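Local structure of ABC transporter substrate-binding protein (Staphylococcus aureus subsp. aureus NCTC 8325, 3UN6) at residues A[212-224]-A[285-297]. The protein is probably the ligand-binding component of an ABC-type import system, binds zinc, and has a natural substrate that is not established. Sequence-based numbering, arbitrary orientation.
Sequences DDVIPDAYCCVLV and TIKPSGYQEITTL. With ZN (zinc ion), chain B.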
ATOM      1  N   ASP A 212      10.598   1.915   7.622  1.00 32.66           N
ATOM      2  CA  ASP A 212      10.803   2.867   8.708  1.00 34.01           C
ATOM      3  C   ASP A 212      12.260   3.288   8.869  1.00 33.87           C
ATOM      4  O   ASP A 212      12.545   4.429   9.230  1.00 33.00           O
ATOM      5  CB  ASP A 212      10.427   2.237  10.066  1.00 35.77           C
ATOM      6  CG  ASP A 212       9.153   1.395  10.032  1.00 39.58           C
ATOM      7  OD1 ASP A 212       8.468   1.358  11.076  1.00 42.62           O
ATOM      8  OD2 ASP A 212       8.833   0.760   8.995  1.00 45.22           O
ATOM      9  N   ASP A 213      13.163   2.342   8.626  1.00 33.20           N
ATOM     10  CA  ASP A 213      14.597   2.542   8.782  1.00 33.69           C
ATOM     11  C   ASP A 213      15.220   3.257   7.610  1.00 32.67           C
ATOM     12  O   ASP A 213      16.393   3.632   7.677  1.00 32.95           O
ATOM     13  CB  ASP A 213      15.326   1.180   8.841  1.00 34.58           C
ATOM     14  CG  ASP A 213      14.789   0.245   9.906  1.00 37.92           C
ATOM     15  OD1 ASP A 213      14.451   0.738  10.986  1.00 38.89           O
ATOM     16  OD2 ASP A 213      14.736  -1.003   9.661  1.00 40.60           O
ATOM     17  N   VAL A 214      14.468   3.388   6.521  1.00 29.77           N
ATOM     18  CA  VAL A 214      14.992   3.934   5.285  1.00 29.04           C
ATOM     19  C   VAL A 214      14.376   5.287   4.990  1.00 28.12           C
ATOM     20  O   VAL A 214      15.089   6.257   4.813  1.00 27.25           O
ATOM     21  CB  VAL A 214      14.705   2.964   4.156  1.00 28.01           C
ATOM     22  CG1 VAL A 214      15.270   3.465   2.886  1.00 30.82           C
ATOM     23  CG2 VAL A 214      15.290   1.598   4.505  1.00 31.34           C
ATOM     24  N   ILE A 215      13.054   5.339   4.868  1.00 27.49           N
ATOM     25  CA  ILE A 215      12.366   6.623   4.702  1.00 29.31           C
ATOM     26  C   ILE A 215      11.242   6.611   5.730  1.00 28.53           C
ATOM     27  O   ILE A 215      10.187   6.041   5.494  1.00 27.18           O
ATOM     28  CB  ILE A 215      11.764   6.866   3.275  1.00 28.56           C
ATOM     29  CG1 ILE A 215      12.789   6.646   2.181  1.00 30.26           C
ATOM     30  CG2 ILE A 215      11.264   8.297   3.169  1.00 28.56           C
ATOM     31  CD1 ILE A 215      12.183   6.693   0.730  1.00 29.95           C
ATOM     32  N   PRO A 216      11.469   7.235   6.883  1.00 30.73           N
ATOM     33  CA  PRO A 216      10.455   7.249   7.921  1.00 31.66           C
ATOM     34  C   PRO A 216       9.078   7.734   7.463  1.00 31.55           C
ATOM     35  O   PRO A 216       8.953   8.801   6.860  1.00 30.71           O
ATOM     36  CB  PRO A 216      11.037   8.205   8.951  1.00 32.52           C
ATOM     37  CG  PRO A 216      12.514   8.067   8.767  1.00 33.54           C
ATOM     38  CD  PRO A 216      12.693   7.931   7.305  1.00 32.66           C
ATOM     39  N   ASP A 217       8.072   6.916   7.748  1.00 31.44           N
ATOM     40  CA  ASP A 217       6.673   7.185   7.420  1.00 31.82           C
ATOM     41  C   ASP A 217       6.425   7.593   5.962  1.00 29.96           C
ATOM     42  O   ASP A 217       5.675   8.536   5.677  1.00 32.00           O
ATOM     43  CB  ASP A 217       6.072   8.221   8.392  1.00 32.59           C
ATOM     44  CG  ASP A 217       4.511   8.306   8.288  1.00 36.67           C
ATOM     45  OD1 ASP A 217       3.851   7.318   7.856  1.00 33.74           O
ATOM     46  OD2 ASP A 217       3.950   9.370   8.648  1.00 44.34           O
ATOM     47  N   ALA A 218       7.080   6.899   5.042  1.00 27.31           N
ATOM     48  CA  ALA A 218       6.842   7.121   3.637  1.00 25.89           C
ATOM     49  C   ALA A 218       5.430   6.651   3.321  1.00 25.37           C
ATOM     50  O   ALA A 218       5.041   5.546   3.679  1.00 26.10           O
ATOM     51  CB  ALA A 218       7.853   6.335   2.794  1.00 25.37           C
ATOM     52  N   TYR A 219       4.641   7.476   2.659  1.00 25.00           N
ATOM     53  CA  TYR A 219       3.321   7.033   2.293  1.00 22.68           C
ATOM     54  C   TYR A 219       3.451   5.926   1.238  1.00 22.78           C
ATOM     55  O   TYR A 219       4.374   5.947   0.400  1.00 22.89           O
ATOM     56  CB  TYR A 219       2.468   8.183   1.760  1.00 23.38           C
ATOM     57  CG  TYR A 219       2.081   9.250   2.754  1.00 21.46           C
ATOM     58  CD1 TYR A 219       2.171   9.042   4.137  1.00 21.15           C
ATOM     59  CD2 TYR A 219       1.497  10.430   2.310  1.00 24.46           C
ATOM     60  CE1 TYR A 219       1.763  10.027   5.037  1.00 24.36           C
ATOM     61  CE2 TYR A 219       1.067  11.403   3.194  1.00 26.29           C
ATOM     62  CZ  TYR A 219       1.206  11.201   4.556  1.00 25.05           C
ATOM     63  OH  TYR A 219       0.783  12.172   5.424  1.00 29.75           O
ATOM     64  N   CYS A 220       2.553   4.940   1.309  1.00 21.09           N
ATOM     65  CA  CYS A 220       2.528   3.854   0.338  1.00 19.97           C
ATOM     66  C   CYS A 220       1.148   3.726  -0.321  1.00 18.52           C
ATOM     67  O   CYS A 220       0.965   4.136  -1.444  1.00 21.31           O
ATOM     68  CB  CYS A 220       2.965   2.539   0.976  1.00 18.61           C
ATOM     69  SG  CYS A 220       3.149   1.194  -0.244  1.00 17.78           S
ATOM     70  N   CYS A 221       0.184   3.147   0.365  1.00 19.40           N
ATOM     71  CA  CYS A 221      -1.135   2.993  -0.208  1.00 19.14           C
ATOM     72  C   CYS A 221      -2.133   4.020   0.302  1.00 18.87           C
ATOM     73  O   CYS A 221      -2.107   4.412   1.468  1.00 19.79           O
ATOM     74  CB  CYS A 221      -1.677   1.590   0.035  1.00 16.86           C
ATOM     75  SG  CYS A 221      -0.857   0.281  -0.954  1.00 19.76           S
ATOM     76  N   VAL A 222      -3.054   4.396  -0.574  1.00 20.50           N
ATOM     77  CA  VAL A 222      -4.121   5.359  -0.254  1.00 19.73           C
ATOM     78  C   VAL A 222      -5.475   4.806  -0.706  1.00 20.83           C
ATOM     79  O   VAL A 222      -5.552   3.963  -1.609  1.00 19.30           O
ATOM     80  CB  VAL A 222      -3.920   6.728  -1.012  1.00 20.45           C
ATOM     81  CG1 VAL A 222      -2.831   7.565  -0.354  1.00 18.45           C
ATOM     82  CG2 VAL A 222      -3.653   6.488  -2.492  1.00 20.35           C
ATOM     83  N   LEU A 223      -6.534   5.258  -0.044  1.00 22.51           N
ATOM     84  CA  LEU A 223      -7.890   4.967  -0.473  1.00 21.09           C
ATOM     85  C   LEU A 223      -8.236   6.050  -1.487  1.00 21.88           C
ATOM     86  O   LEU A 223      -8.196   7.268  -1.160  1.00 20.92           O
ATOM     87  CB  LEU A 223      -8.871   5.043   0.683  1.00 21.60           C
ATOM     88  CG  LEU A 223     -10.365   4.890   0.326  1.00 22.89           C
ATOM     89  CD1 LEU A 223     -10.649   3.548  -0.262  1.00 18.09           C
ATOM     90  CD2 LEU A 223     -11.234   5.123   1.582  1.00 21.23           C
ATOM     91  N   VAL A 224      -8.518   5.621  -2.716  1.00 20.66           N
ATOM     92  CA  VAL A 224      -8.952   6.520  -3.762  1.00 21.85           C
ATOM     93  C   VAL A 224     -10.383   6.166  -4.153  1.00 22.14           C
ATOM     94  O   VAL A 224     -10.788   4.993  -4.074  1.00 21.01           O
ATOM     95  CB  VAL A 224      -8.076   6.432  -4.999  1.00 23.88           C
ATOM     96  CG1 VAL A 224      -6.626   6.744  -4.629  1.00 21.06           C
ATOM     97  CG2 VAL A 224      -8.175   5.049  -5.645  1.00 21.77           C
ATOM     98  N   THR A 285      -5.114  10.793   7.802  1.00 23.62           N
ATOM     99  CA  THR A 285      -5.127  12.019   6.996  1.00 23.34           C
ATOM    100  C   THR A 285      -3.956  11.980   6.006  1.00 24.17           C
ATOM    101  O   THR A 285      -2.831  11.618   6.384  1.00 25.28           O
ATOM    102  CB  THR A 285      -4.899  13.236   7.880  1.00 23.94           C
ATOM    103  OG1 THR A 285      -5.931  13.319   8.864  1.00 26.69           O
ATOM    104  CG2 THR A 285      -4.896  14.561   7.057  1.00 25.49           C
ATOM    105  N   ILE A 286      -4.209  12.334   4.754  1.00 23.54           N
ATOM    106  CA  ILE A 286      -3.138  12.490   3.784  1.00 23.95           C
ATOM    107  C   ILE A 286      -2.627  13.919   3.988  1.00 25.06           C
ATOM    108  O   ILE A 286      -3.243  14.886   3.540  1.00 27.80           O
ATOM    109  CB  ILE A 286      -3.606  12.346   2.341  1.00 24.18           C
ATOM    110  CG1 ILE A 286      -4.128  10.921   2.079  1.00 24.60           C
ATOM    111  CG2 ILE A 286      -2.449  12.658   1.410  1.00 22.99           C
ATOM    112  CD1 ILE A 286      -4.676  10.720   0.634  1.00 22.13           C
ATOM    113  N   LYS A 287      -1.535  14.060   4.704  1.00 24.72           N
ATOM    114  CA  LYS A 287      -1.024  15.380   5.016  1.00 26.66           C
ATOM    115  C   LYS A 287      -0.214  15.956   3.872  1.00 25.59           C
ATOM    116  O   LYS A 287       0.467  15.216   3.133  1.00 26.37           O
ATOM    117  CB  LYS A 287      -0.201  15.356   6.302  1.00 27.23           C
ATOM    118  CG  LYS A 287      -0.999  14.964   7.521  1.00 30.77           C
ATOM    119  CD  LYS A 287      -0.142  15.022   8.748  1.00 36.71           C
ATOM    120  CE  LYS A 287      -0.807  14.362   9.931  1.00 40.42           C
ATOM    121  NZ  LYS A 287       0.073  14.471  11.146  1.00 45.13           N
ATOM    122  N   PRO A 288      -0.306  17.272   3.688  1.00 26.94           N
ATOM    123  CA  PRO A 288       0.464  17.907   2.627  1.00 26.72           C
ATOM    124  C   PRO A 288       1.964  17.573   2.703  1.00 28.15           C
ATOM    125  O   PRO A 288       2.600  17.283   1.680  1.00 26.85           O
ATOM    126  CB  PRO A 288       0.241  19.394   2.885  1.00 28.97           C
ATOM    127  CG  PRO A 288      -1.139  19.467   3.505  1.00 29.30           C
ATOM    128  CD  PRO A 288      -1.253  18.203   4.338  1.00 26.54           C
ATOM    129  N   SER A 289       2.520  17.576   3.908  1.00 28.34           N
ATOM    130  CA  SER A 289       3.943  17.309   4.081  1.00 29.55           C
ATOM    131  C   SER A 289       4.307  15.903   3.601  1.00 28.74           C
ATOM    132  O   SER A 289       5.299  15.702   2.879  1.00 27.74           O
ATOM    133  CB  SER A 289       4.342  17.521   5.555  1.00 31.29           C
ATOM    134  OG  SER A 289       3.577  16.664   6.399  1.00 34.15           O
ATOM    135  N   GLY A 290       3.494  14.923   3.984  1.00 28.07           N
ATOM    136  CA  GLY A 290       3.729  13.550   3.553  1.00 26.61           C
ATOM    137  C   GLY A 290       3.563  13.406   2.057  1.00 26.36           C
ATOM    138  O   GLY A 290       4.327  12.680   1.392  1.00 27.22           O
ATOM    139  N   TYR A 291       2.564  14.086   1.509  1.00 25.96           N
ATOM    140  CA  TYR A 291       2.330  14.034   0.064  1.00 26.03           C
ATOM    141  C   TYR A 291       3.504  14.695  -0.690  1.00 27.09           C
ATOM    142  O   TYR A 291       3.983  14.199  -1.729  1.00 25.04           O
ATOM    143  CB  TYR A 291       0.994  14.699  -0.307  1.00 26.12           C
ATOM    144  CG  TYR A 291       0.715  14.624  -1.776  1.00 25.94           C
ATOM    145  CD1 TYR A 291       0.942  15.708  -2.617  1.00 23.52           C
ATOM    146  CD2 TYR A 291       0.257  13.440  -2.341  1.00 29.10           C
ATOM    147  CE1 TYR A 291       0.697  15.608  -4.009  1.00 21.66           C
ATOM    148  CE2 TYR A 291       0.034  13.338  -3.686  1.00 26.91           C
ATOM    149  CZ  TYR A 291       0.249  14.423  -4.519  1.00 25.59           C
ATOM    150  OH  TYR A 291      -0.006  14.280  -5.868  1.00 26.53           O
ATOM    151  N   GLN A 292       3.978  15.809  -0.153  1.00 27.11           N
ATOM    152  CA  GLN A 292       5.056  16.524  -0.774  1.00 28.43           C
ATOM    153  C   GLN A 292       6.333  15.676  -0.815  1.00 28.18           C
ATOM    154  O   GLN A 292       7.125  15.780  -1.760  1.00 28.72           O
ATOM    155  CB  GLN A 292       5.295  17.850  -0.050  1.00 29.04           C
ATOM    156  CG  GLN A 292       6.228  18.771  -0.825  1.00 35.95           C
ATOM    157  CD  GLN A 292       5.573  19.432  -2.053  1.00 39.32           C
ATOM    158  OE1 GLN A 292       5.726  18.967  -3.177  1.00 42.09           O
ATOM    159  NE2 GLN A 292       4.849  20.512  -1.826  1.00 35.68           N
ATOM    160  N   GLU A 293       6.545  14.841   0.204  1.00 27.55           N
ATOM    161  CA  GLU A 293       7.720  13.955   0.221  1.00 28.10           C
ATOM    162  C   GLU A 293       7.678  12.993  -0.964  1.00 25.56           C
ATOM    163  O   GLU A 293       8.708  12.733  -1.600  1.00 24.55           O
ATOM    164  CB  GLU A 293       7.782  13.135   1.514  1.00 28.27           C
ATOM    165  CG  GLU A 293       9.018  12.246   1.636  1.00 34.94           C
ATOM    166  CD  GLU A 293       9.114  11.542   3.001  1.00 41.34           C
ATOM    167  OE1 GLU A 293       8.153  10.835   3.400  1.00 42.39           O
ATOM    168  OE2 GLU A 293      10.166  11.698   3.660  1.00 40.74           O
ATOM    169  N   ILE A 294       6.500  12.429  -1.235  1.00 24.41           N
ATOM    170  CA  ILE A 294       6.343  11.500  -2.383  1.00 23.73           C
ATOM    171  C   ILE A 294       6.522  12.226  -3.712  1.00 24.93           C
ATOM    172  O   ILE A 294       7.206  11.718  -4.613  1.00 27.62           O
ATOM    173  CB  ILE A 294       4.992  10.742  -2.366  1.00 22.98           C
ATOM    174  CG1 ILE A 294       4.897   9.865  -1.096  1.00 24.17           C
ATOM    175  CG2 ILE A 294       4.819   9.854  -3.681  1.00 20.95           C
ATOM    176  CD1 ILE A 294       6.085   8.894  -0.920  1.00 20.99           C
ATOM    177  N   THR A 295       5.950  13.422  -3.835  1.00 25.52           N
ATOM    178  CA  THR A 295       6.104  14.187  -5.088  1.00 26.33           C
ATOM    179  C   THR A 295       7.571  14.491  -5.366  1.00 26.52           C
ATOM    180  O   THR A 295       8.031  14.377  -6.503  1.00 26.66           O
ATOM    181  CB  THR A 295       5.247  15.495  -5.132  1.00 27.07           C
ATOM    182  OG1 THR A 295       5.644  16.399  -4.101  1.00 33.36           O
ATOM    183  CG2 THR A 295       3.742  15.181  -4.982  1.00 23.97           C
ATOM    184  N   THR A 296       8.305  14.851  -4.314  1.00 27.30           N
ATOM    185  CA  THR A 296       9.715  15.175  -4.419  1.00 27.69           C
ATOM    186  C   THR A 296      10.505  13.998  -4.962  1.00 27.05           C
ATOM    187  O   THR A 296      11.317  14.141  -5.884  1.00 27.15           O
ATOM    188  CB  THR A 296      10.289  15.560  -3.040  1.00 27.64           C
ATOM    189  OG1 THR A 296       9.805  16.853  -2.675  1.00 27.03           O
ATOM    190  CG2 THR A 296      11.797  15.571  -3.077  1.00 28.30           C
ATOM    191  N   LEU A 297      10.253  12.833  -4.384  1.00 26.30           N
ATOM    192  CA  LEU A 297      10.940  11.612  -4.758  1.00 26.01           C
ATOM    193  C   LEU A 297      10.582  11.139  -6.190  1.00 26.51           C
ATOM    194  O   LEU A 297      11.444  10.697  -6.918  1.00 26.87           O
ATOM    195  CB  LEU A 297      10.656  10.514  -3.719  1.00 25.09           C
ATOM    196  CG  LEU A 297      11.152  10.745  -2.279  1.00 27.20           C
ATOM    197  CD1 LEU A 297      10.696   9.598  -1.385  1.00 22.54           C
ATOM    198  CD2 LEU A 297      12.696  10.893  -2.206  1.00 27.40           C
TER
HETATM  199 ZN    ZN B 325       1.208  -0.197  -0.107  1.00 23.00          ZN
HETATM  200  O   HOH W   1       5.552  10.199   2.557  1.00 20.92           O
HETATM  201  O   HOH W   2       1.911  -2.118  -1.342  1.00 17.68           O
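With chi1 at -68°, Tyr219 turns CG anti to its own carbonyl carbon and sends its ring down onto the first turn of helix 288-300, where the CD2-CE2 side of the ring lies obliquely against the backbone of Gly290. CE2 comes within 3.4 Å of Gly290 CA, close against a residue that has no side chain to intervene. The same torsion carries the hydroxyl past the glycine to the start of the helix: Lys287 N, at the N-cap position, donates to Tyr219 OH over 3.1 Å with an angle of 151° at the hydrogen. Lys287 CB lies 3.4 Å from that oxygen before the extended lysine chain leads away. One water bridges the Tyr219 backbone to the helix, accepting from Tyr219 N at 2.9 Å and donating to Gly290 O and to Glu293 OE1. Glu293 reaches this water because its CG stands anti to the backbone N and the chain continues extended; the side chains of Glu293 and Ile215 run alongside each other in opposite senses, with Glu293 OE2 3.6 Å from Ile215 CG2.

In this periplasmic-binding-protein-like fold, segment 212-224 passes through a type II beta turn, Ile215 to Ala218, before entering strand 221-225, which lies antiparallel between strands 89-93 and 108-110 of a five-stranded sheet. Cys220 points away from the helix, and its SG joins Cys221 SG, His46 and a water around zinc. Tyr219 packs on the helix while the next two residues, Cys220 and Cys221, bind the metal. Apolar contacts flank the tyrosine: Ile215 CD1 meets Leu297 CD1 tip to tip at 3.9 Å, and the side chains of Val222 and Ile286 cross at about a right angle, Val222 CG1 3.8 Å from Ile286 CD1, beside Ile94 and Ala109.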